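ADP-ribosylation factor-binding protein GGA2 (PDB 3MNM) may regulate membrane traffic through the trans-Golgi network as an ARF-binding protein, the chain here being its Ig-like GAE domain, which recognises the accessory proteins Ent3 and Ent5. Local coordinates at residues A[10-15]-A[20-25]; A[48-53]-A[78-83]. All blocks are in the same frame, centred on the assembly; numbering follows the deposited sequence. Where two conformers were deposited one is given.

Contact 1. Residues A[10-15]-A[20-25]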
ATOM      1  N   ARG A  10      -1.591  -0.637 -12.407  1.00 29.89           N
ATOM      2  CA  ARG A  10      -1.467  -0.053 -11.075  1.00 25.88           C
ATOM      3  C   ARG A  10      -2.634   0.860 -10.797  1.00 29.58           C
ATOM      4  O   ARG A  10      -3.024   1.663 -11.647  1.00 32.11           O
ATOM      5  CB  ARG A  10      -0.189   0.768 -10.957  1.00 27.88           C
ATOM      6  CG  ARG A  10       1.080  -0.014 -11.197  1.00 30.80           C
ATOM      7  CD  ARG A  10       1.731  -0.361  -9.893  1.00 23.65           C
ATOM      8  NE  ARG A  10       2.894  -1.212 -10.091  1.00 27.69           N
ATOM      9  CZ  ARG A  10       4.142  -0.849  -9.814  1.00 22.00           C
ATOM     10  NH1 ARG A  10       4.399   0.361  -9.326  1.00 17.99           N
ATOM     11  NH2 ARG A  10       5.128  -1.703 -10.034  1.00 19.45           N
ATOM     12  N   THR A  11      -3.189   0.747  -9.601  1.00 22.29           N
ATOM     13  CA  THR A  11      -4.139   1.733  -9.137  1.00 20.32           C
ATOM     14  C   THR A  11      -3.416   2.680  -8.197  1.00 25.27           C
ATOM     15  O   THR A  11      -2.685   2.240  -7.296  1.00 20.69           O
ATOM     16  CB  THR A  11      -5.327   1.078  -8.400  1.00 26.66           C
ATOM     17  OG1 THR A  11      -5.890   0.040  -9.219  1.00 34.03           O
ATOM     18  CG2 THR A  11      -6.389   2.108  -8.101  1.00 28.65           C
ATOM     19  N   LEU A  12      -3.595   3.979  -8.417  1.00 18.19           N
ATOM     20  CA  LEU A  12      -2.999   4.970  -7.532  0.60 18.03           C
ATOM     21  C   LEU A  12      -3.810   5.050  -6.249  1.00 20.77           C
ATOM     22  O   LEU A  12      -5.037   5.178  -6.274  1.00 21.71           O
ATOM     23  CB  LEU A  12      -2.907   6.352  -8.185  0.60 19.38           C
ATOM     24  CG  LEU A  12      -2.284   7.406  -7.267  0.60 19.54           C
ATOM     25  CD1 LEU A  12      -0.794   7.129  -7.061  0.60 21.04           C
ATOM     26  CD2 LEU A  12      -2.502   8.834  -7.771  0.60 24.81           C
ATOM     27  N   VAL A  13      -3.116   4.945  -5.122  1.00 15.47           N
ATOM     28  CA  VAL A  13      -3.744   5.039  -3.819  1.00 13.00           C
ATOM     29  C   VAL A  13      -3.526   6.430  -3.256  1.00 16.25           C
ATOM     30  O   VAL A  13      -4.459   7.067  -2.793  1.00 16.48           O
ATOM     31  CB  VAL A  13      -3.169   3.988  -2.830  1.00 12.96           C
ATOM     32  CG1 VAL A  13      -3.778   4.169  -1.449  1.00 12.54           C
ATOM     33  CG2 VAL A  13      -3.426   2.569  -3.361  1.00 14.09           C
ATOM     34  N   ASN A  14      -2.281   6.899  -3.269  1.00 12.45           N
ATOM     35  CA  ASN A  14      -1.991   8.236  -2.780  1.00 12.03           C
ATOM     36  C   ASN A  14      -0.668   8.750  -3.308  1.00 21.16           C
ATOM     37  O   ASN A  14       0.252   7.973  -3.562  1.00 17.90           O
ATOM     38  CB  ASN A  14      -1.953   8.262  -1.253  1.00 13.37           C
ATOM     39  CG  ASN A  14      -2.154   9.654  -0.695  1.00 21.03           C
ATOM     40  OD1 ASN A  14      -3.226  10.229  -0.843  1.00 24.22           O
ATOM     41  ND2 ASN A  14      -1.122  10.203  -0.050  1.00 15.37           N
ATOM     42  N   GLN A  15      -0.578  10.063  -3.470  1.00 15.57           N
ATOM     43  CA  GLN A  15       0.697  10.708  -3.747  1.00 16.92           C
ATOM     44  C   GLN A  15       0.826  11.933  -2.867  1.00 18.52           C
ATOM     45  O   GLN A  15      -0.017  12.827  -2.901  1.00 18.87           O
ATOM     46  CB  GLN A  15       0.821  11.065  -5.224  1.00 16.35           C
ATOM     47  CG  GLN A  15       2.037  11.905  -5.547  1.00 19.06           C
ATOM     48  CD  GLN A  15       2.343  11.925  -7.027  1.00 28.44           C
ATOM     49  OE1 GLN A  15       1.951  11.015  -7.768  1.00 32.09           O
ATOM     50  NE2 GLN A  15       3.052  12.963  -7.471  1.00 32.82           N
ATOM     51  N   LYS A  20       4.687   8.028  -2.996  1.00 11.92           N
ATOM     52  CA  LYS A  20       3.640   7.546  -3.884  1.00 14.16           C
ATOM     53  C   LYS A  20       3.286   6.106  -3.515  1.00 18.14           C
ATOM     54  O   LYS A  20       4.166   5.262  -3.397  1.00 15.27           O
ATOM     55  CB  LYS A  20       4.106   7.640  -5.338  1.00 16.22           C
ATOM     56  CG  LYS A  20       3.150   7.041  -6.360  1.00 21.01           C
ATOM     57  CD  LYS A  20       3.828   7.011  -7.734  1.00 25.14           C
ATOM     58  CE  LYS A  20       2.945   7.531  -8.848  1.00 40.39           C
ATOM     59  NZ  LYS A  20       3.701   7.550 -10.150  1.00 37.07           N
ATOM     60  N   ILE A  21       1.997   5.835  -3.307  1.00 12.40           N
ATOM     61  CA  ILE A  21       1.542   4.488  -2.981  1.00 11.03           C
ATOM     62  C   ILE A  21       0.630   3.993  -4.082  1.00 16.72           C
ATOM     63  O   ILE A  21      -0.321   4.687  -4.451  1.00 14.92           O
ATOM     64  CB  ILE A  21       0.753   4.430  -1.644  1.00 10.72           C
ATOM     65  CG1 ILE A  21       1.541   5.087  -0.498  1.00 12.46           C
ATOM     66  CG2 ILE A  21       0.328   2.966  -1.337  1.00 11.75           C
ATOM     67  CD1 ILE A  21       0.764   5.173   0.837  1.00 11.67           C
ATOM     68  N   GLU A  22       0.924   2.808  -4.610  1.00 11.76           N
ATOM     69  CA  GLU A  22       0.082   2.171  -5.624  1.00 14.45           C
ATOM     70  C   GLU A  22      -0.269   0.731  -5.249  1.00 17.92           C
ATOM     71  O   GLU A  22       0.506   0.053  -4.577  1.00 13.78           O
ATOM     72  CB  GLU A  22       0.788   2.173  -6.987  1.00 16.01           C
ATOM     73  CG  GLU A  22       1.123   3.550  -7.518  1.00 15.30           C
ATOM     74  CD  GLU A  22       2.071   3.488  -8.702  1.00 23.93           C
ATOM     75  OE1 GLU A  22       3.168   2.907  -8.553  1.00 19.85           O
ATOM     76  OE2 GLU A  22       1.722   4.017  -9.784  1.00 22.00           O
ATOM     77  N   PHE A  23      -1.440   0.265  -5.688  1.00 14.88           N
ATOM     78  CA  PHE A  23      -1.806  -1.137  -5.552  1.00 16.70           C
ATOM     79  C   PHE A  23      -1.874  -1.787  -6.929  1.00 20.10           C
ATOM     80  O   PHE A  23      -2.352  -1.178  -7.888  1.00 19.88           O
ATOM     81  CB  PHE A  23      -3.193  -1.316  -4.928  1.00 17.17           C
ATOM     82  CG  PHE A  23      -3.295  -0.915  -3.478  1.00 17.98           C
ATOM     83  CD1 PHE A  23      -4.537  -0.679  -2.912  1.00 16.30           C
ATOM     84  CD2 PHE A  23      -2.173  -0.786  -2.685  1.00 19.90           C
ATOM     85  CE1 PHE A  23      -4.658  -0.309  -1.572  1.00 18.34           C
ATOM     86  CE2 PHE A  23      -2.285  -0.416  -1.351  1.00 21.72           C
ATOM     87  CZ  PHE A  23      -3.528  -0.180  -0.795  1.00 21.05           C
ATOM     88  N   GLU A  24      -1.399  -3.019  -7.014  1.00 15.62           N
ATOM     89  CA  GLU A  24      -1.751  -3.897  -8.127  1.00 16.08           C
ATOM     90  C   GLU A  24      -2.800  -4.865  -7.609  1.00 22.88           C
ATOM     91  O   GLU A  24      -2.531  -5.654  -6.701  1.00 19.24           O
ATOM     92  CB  GLU A  24      -0.518  -4.627  -8.688  1.00 17.04           C
ATOM     93  CG  GLU A  24       0.313  -3.785  -9.658  1.00 27.12           C
ATOM     94  CD  GLU A  24       1.548  -4.511 -10.205  1.00 30.71           C
ATOM     95  OE1 GLU A  24       1.716  -5.723  -9.943  1.00 25.30           O
ATOM     96  OE2 GLU A  24       2.364  -3.852 -10.888  1.00 29.94           O
ATOM     97  N   ILE A  25      -4.009  -4.784  -8.171  1.00 16.76           N
ATOM     98  CA  ILE A  25      -5.133  -5.575  -7.698  1.00 15.52           C
ATOM     99  C   ILE A  25      -5.601  -6.518  -8.793  1.00 26.62           C
ATOM    100  O   ILE A  25      -5.819  -6.089  -9.924  1.00 23.80           O
ATOM    101  CB  ILE A  25      -6.311  -4.673  -7.270  1.00 20.74           C
ATOM    102  CG1 ILE A  25      -5.851  -3.678  -6.200  1.00 23.05           C
ATOM    103  CG2 ILE A  25      -7.511  -5.510  -6.773  1.00 21.53           C
ATOM    104  CD1 ILE A  25      -6.865  -2.593  -5.909  1.00 34.38           C
TER
HETATM  105  O   HOH W   1       4.907  -4.540 -11.217  1.00 36.99           O
HETATM  106  O   HOH W   2      -4.730  -2.518  -9.969  1.00 26.22           O

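Contact 2. Residues A[48-53]-A[78-83]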
ATOM      1  N   SER A  48      12.951   6.383   5.562  1.00 12.16           N
ATOM      2  CA  SER A  48      13.300   5.270   6.449  1.00 15.10           C
ATOM      3  C   SER A  48      12.167   4.988   7.425  1.00 13.32           C
ATOM      4  O   SER A  48      11.197   5.741   7.482  1.00 13.60           O
ATOM      5  CB  SER A  48      14.586   5.593   7.218  1.00 17.18           C
ATOM      6  OG  SER A  48      14.449   6.776   7.976  1.00 17.55           O
ATOM      7  N   ASN A  49      12.311   3.906   8.187  1.00  9.07           N
ATOM      8  CA  ASN A  49      11.355   3.561   9.223  1.00  9.86           C
ATOM      9  C   ASN A  49       9.925   3.472   8.684  1.00  9.71           C
ATOM     10  O   ASN A  49       8.995   3.795   9.400  1.00 11.52           O
ATOM     11  CB  ASN A  49      11.413   4.599  10.351  1.00 10.06           C
ATOM     12  CG  ASN A  49      12.801   4.710  10.966  1.00 13.85           C
ATOM     13  OD1 ASN A  49      13.576   3.758  10.937  1.00 12.98           O
ATOM     14  ND2 ASN A  49      13.106   5.865  11.539  1.00 15.91           N
ATOM     15  N   LEU A  50       9.755   3.011   7.445  1.00  8.89           N
ATOM     16  CA  LEU A  50       8.410   3.025   6.841  1.00  9.39           C
ATOM     17  C   LEU A  50       7.558   1.875   7.378  1.00  9.54           C
ATOM     18  O   LEU A  50       7.914   0.696   7.261  1.00 10.58           O
ATOM     19  CB  LEU A  50       8.486   2.999   5.295  1.00  9.43           C
ATOM     20  CG  LEU A  50       7.113   3.276   4.632  1.00  9.22           C
ATOM     21  CD1 LEU A  50       7.339   4.082   3.344  1.00 11.73           C
ATOM     22  CD2 LEU A  50       6.403   1.959   4.363  1.00  9.93           C
ATOM     23  N   VAL A  51       6.409   2.235   7.954  1.00  9.55           N
ATOM     24  CA  VAL A  51       5.495   1.285   8.567  1.00  8.31           C
ATOM     25  C   VAL A  51       4.130   1.482   7.914  1.00  9.61           C
ATOM     26  O   VAL A  51       3.558   2.561   8.003  1.00 10.32           O
ATOM     27  CB  VAL A  51       5.397   1.551  10.083  1.00  9.71           C
ATOM     28  CG1 VAL A  51       4.376   0.635  10.730  1.00  9.57           C
ATOM     29  CG2 VAL A  51       6.776   1.338  10.744  1.00 11.60           C
ATOM     30  N   PHE A  52       3.644   0.448   7.234  1.00  9.52           N
ATOM     31  CA  PHE A  52       2.368   0.524   6.508  1.00  8.71           C
ATOM     32  C   PHE A  52       1.330  -0.372   7.168  1.00 10.57           C
ATOM     33  O   PHE A  52       1.579  -1.561   7.427  1.00  9.96           O
ATOM     34  CB  PHE A  52       2.582   0.065   5.066  1.00 11.17           C
ATOM     35  CG  PHE A  52       1.362   0.205   4.189  1.00 10.21           C
ATOM     36  CD1 PHE A  52       0.771  -0.920   3.626  1.00 11.31           C
ATOM     37  CD2 PHE A  52       0.846   1.464   3.894  1.00 11.51           C
ATOM     38  CE1 PHE A  52      -0.330  -0.802   2.788  1.00 10.70           C
ATOM     39  CE2 PHE A  52      -0.261   1.589   3.068  1.00 11.70           C
ATOM     40  CZ  PHE A  52      -0.846   0.456   2.509  1.00 10.57           C
ATOM     41  N   LEU A  53       0.152   0.201   7.420  1.00  9.65           N
ATOM     42  CA  LEU A  53      -0.951  -0.531   8.041  1.00 10.01           C
ATOM     43  C   LEU A  53      -2.153  -0.520   7.102  1.00 10.87           C
ATOM     44  O   LEU A  53      -2.558   0.543   6.631  1.00 13.43           O
ATOM     45  CB  LEU A  53      -1.338   0.142   9.371  1.00 10.57           C
ATOM     46  CG  LEU A  53      -2.431  -0.529  10.199  1.00 12.65           C
ATOM     47  CD1 LEU A  53      -1.982  -1.910  10.693  1.00 14.44           C
ATOM     48  CD2 LEU A  53      -2.798   0.371  11.391  1.00 14.60           C
ATOM     49  N   ASP A  78       9.400   1.881  -6.704  1.00 13.93           N
ATOM     50  CA  ASP A  78       9.025   0.587  -6.146  1.00 15.31           C
ATOM     51  C   ASP A  78      10.094   0.114  -5.163  1.00 12.63           C
ATOM     52  O   ASP A  78      10.507  -1.059  -5.178  1.00 15.34           O
ATOM     53  CB  ASP A  78       8.830  -0.457  -7.249  1.00 17.80           C
ATOM     54  CG  ASP A  78       7.682  -0.104  -8.186  1.00 18.55           C
ATOM     55  OD1 ASP A  78       6.886   0.788  -7.836  1.00 16.52           O
ATOM     56  OD2 ASP A  78       7.583  -0.720  -9.264  1.00 22.07           O
ATOM     57  N   GLY A  79      10.533   1.033  -4.314  1.00 11.28           N
ATOM     58  CA  GLY A  79      11.586   0.743  -3.354  1.00 15.70           C
ATOM     59  C   GLY A  79      11.160  -0.250  -2.287  1.00 17.10           C
ATOM     60  O   GLY A  79      11.982  -0.994  -1.757  1.00 14.95           O
ATOM     61  N   ILE A  80       9.867  -0.259  -1.970  1.00 11.22           N
ATOM     62  CA  ILE A  80       9.307  -1.159  -0.978  1.00 10.34           C
ATOM     63  C   ILE A  80       8.038  -1.724  -1.565  1.00 14.65           C
ATOM     64  O   ILE A  80       7.332  -1.017  -2.304  1.00 12.97           O
ATOM     65  CB  ILE A  80       8.956  -0.406   0.328  1.00 10.90           C
ATOM     66  CG1 ILE A  80      10.232   0.138   0.985  1.00 12.37           C
ATOM     67  CG2 ILE A  80       8.183  -1.319   1.286  1.00 12.62           C
ATOM     68  CD1 ILE A  80       9.958   1.184   2.071  1.00 10.88           C
ATOM     69  N   SER A  81       7.757  -2.990  -1.277  1.00 11.64           N
ATOM     70  CA  SER A  81       6.482  -3.578  -1.686  1.00 11.28           C
ATOM     71  C   SER A  81       5.983  -4.567  -0.659  1.00 13.20           C
ATOM     72  O   SER A  81       6.745  -5.049   0.182  1.00 13.33           O
ATOM     73  CB  SER A  81       6.617  -4.269  -3.049  1.00 12.36           C
ATOM     74  OG  SER A  81       7.418  -5.442  -2.916  1.00 14.98           O
ATOM     75  N   GLN A  82       4.700  -4.891  -0.738  1.00  9.73           N
ATOM     76  CA  GLN A  82       4.138  -5.910   0.127  1.00 11.55           C
ATOM     77  C   GLN A  82       3.049  -6.672  -0.609  1.00 12.83           C
ATOM     78  O   GLN A  82       2.083  -6.071  -1.097  1.00 13.91           O
ATOM     79  CB  GLN A  82       3.572  -5.288   1.406  1.00 11.56           C
ATOM     80  CG  GLN A  82       2.861  -6.313   2.272  1.00 10.30           C
ATOM     81  CD  GLN A  82       2.605  -5.794   3.687  1.00 10.64           C
ATOM     82  OE1 GLN A  82       3.110  -6.359   4.676  1.00 13.83           O
ATOM     83  NE2 GLN A  82       1.830  -4.724   3.786  1.00  7.71           N
ATOM     84  N   GLU A  83       3.217  -7.990  -0.701  1.00 11.34           N
ATOM     85  CA  GLU A  83       2.225  -8.830  -1.382  1.00 13.90           C
ATOM     86  C   GLU A  83       1.238  -9.420  -0.388  1.00 18.58           C
ATOM     87  O   GLU A  83       1.612  -9.765   0.736  1.00 14.40           O
ATOM     88  CB  GLU A  83       2.903  -9.943  -2.181  1.00 22.92           C
ATOM     89  CG  GLU A  83       1.904 -10.791  -2.972  1.00 30.84           C
ATOM     90  CD  GLU A  83       2.322 -10.982  -4.416  1.00 30.06           C
ATOM     91  OE1 GLU A  83       3.532 -11.149  -4.659  1.00 35.38           O
ATOM     92  OE2 GLU A  83       1.444 -10.972  -5.306  1.00 36.24           O
TER

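Contact 1. Residues A[10-15]-A[20-25]
A beta hairpin with a classic bulge sets Val13 and Asn14 against Ile21 in the Ig-like sandwich of the GAE domain, where strand 10-15 pairs antiparallel with strand 19-27. Ile21 O takes both amides of the bulge, Val13 N at 2.9 Å and Asn14 N at a longer 3.2 Å, while Ile21 N returns an almost straight bond (175°) of 2.8 Å to Asn14 O. The extra residue shifts the register by one and swings Val13 toward the partner strand. Its CG2, set anti to the carbonyl carbon, comes down over the middle of the Phe23 ring, 3.4 Å from the centroid and 8° off the normal, a CH-pi contact. Valine suits this place: its beta branch puts a methyl on the ring while the short side chain keeps CB against Ile21 CG2. Trp101 of strand 100-107 touches Val13 and Ile21, and Phe118 meets Phe23 edge-to-face, so this face belongs to the interior of the sandwich.

The other face is largely polar. Arginine fits here because its three nitrogens can serve several acids at once: Glu24, Glu22 and, outside the hairpin, Asp78. Arg10, bent at chi2, holds one oxygen of each glutamate close to its guanidinium plane. Arg10 NE points nearly straight (171°) at Glu24 OE2, 2.8 Å away, on its anti side but well out of the carboxylate plane. Arg10 NH1 meets Glu22 OE1 at 2.9 Å from above a carboxylate turned nearly perpendicular to the guanidinium. Phe38 adds a cation-pi contact. A water bridges the pair, accepting from Arg10 NH2 and donating to Glu24 OE2 at 2.7 Å.

Contact 2. Residues A[48-53]-A[78-83]
Leu50 and Ile80 meet across the interior of the domain, each reaching inward from a different sheet: strand 50-55 pairs with strand 100-107, strand 80-81 with strand 38-41. No hydrogen bond joins the two segments, which meet through side chains alone, with CA of Leu50 and CA of Ile80 8.9 Å apart. The close part is aliphatic. Ile80 has CG1 beside its backbone N and an extended chi2 (165°), which carries CD1 across to lie 4.0 Å from Leu50 CB and 4.1 Å from Leu50 CD1. Both residue types suit a buried place, being wholly apolar, and the delta methyl of isoleucine reaches far enough to touch the leucine opposite. Val103 and Tyr105 back Leu50 from strand 100-107, and Gln67 of a neighbouring loop touches both Leu50 and Ile80.

Two residues further along, the fit is looser. The side chain of Phe52, with CG anti to the backbone N (chi1 -175°), stands into the interior, and the terminal amide of Gln82 approaches the edge of its ring, near the ring plane, with the two planes turned 54° from each other. The extended chain of Gln82 spans the distance. The ring also has Phe39 edge-to-face and Trp101 beside it.

Alternation along the strand turns Val51 and Leu53 to the exposed side, where they take no part in the contact, although their backbones stay hydrogen-bonded to Asn104 and Lys102. Inward side chains from two facing sheets, meeting here with no backbone bond between the segments, form the interior of an Ig-like beta sandwich.

From the N terminus, contact 1 comes first and closes a short turn, joining neighbouring strands of one sheet. The chain then runs through strands 33-34 and 38-41 of that sheet before passing to the other, where strand 50-55 opens contact 2. Contact 2 closes a much longer loop of 24 residues, as the chain returns to the first sheet at strand 80-81. The two are therefore in series, neither nested nor crossed, with centres about 12 Å apart. They still touch twice: Arg10 NH2 forms a 2.8 Å salt bridge with Asp78 OD2, and inside the sandwich Phe23 CE2 packs 4.2 Å from Phe52 CZ.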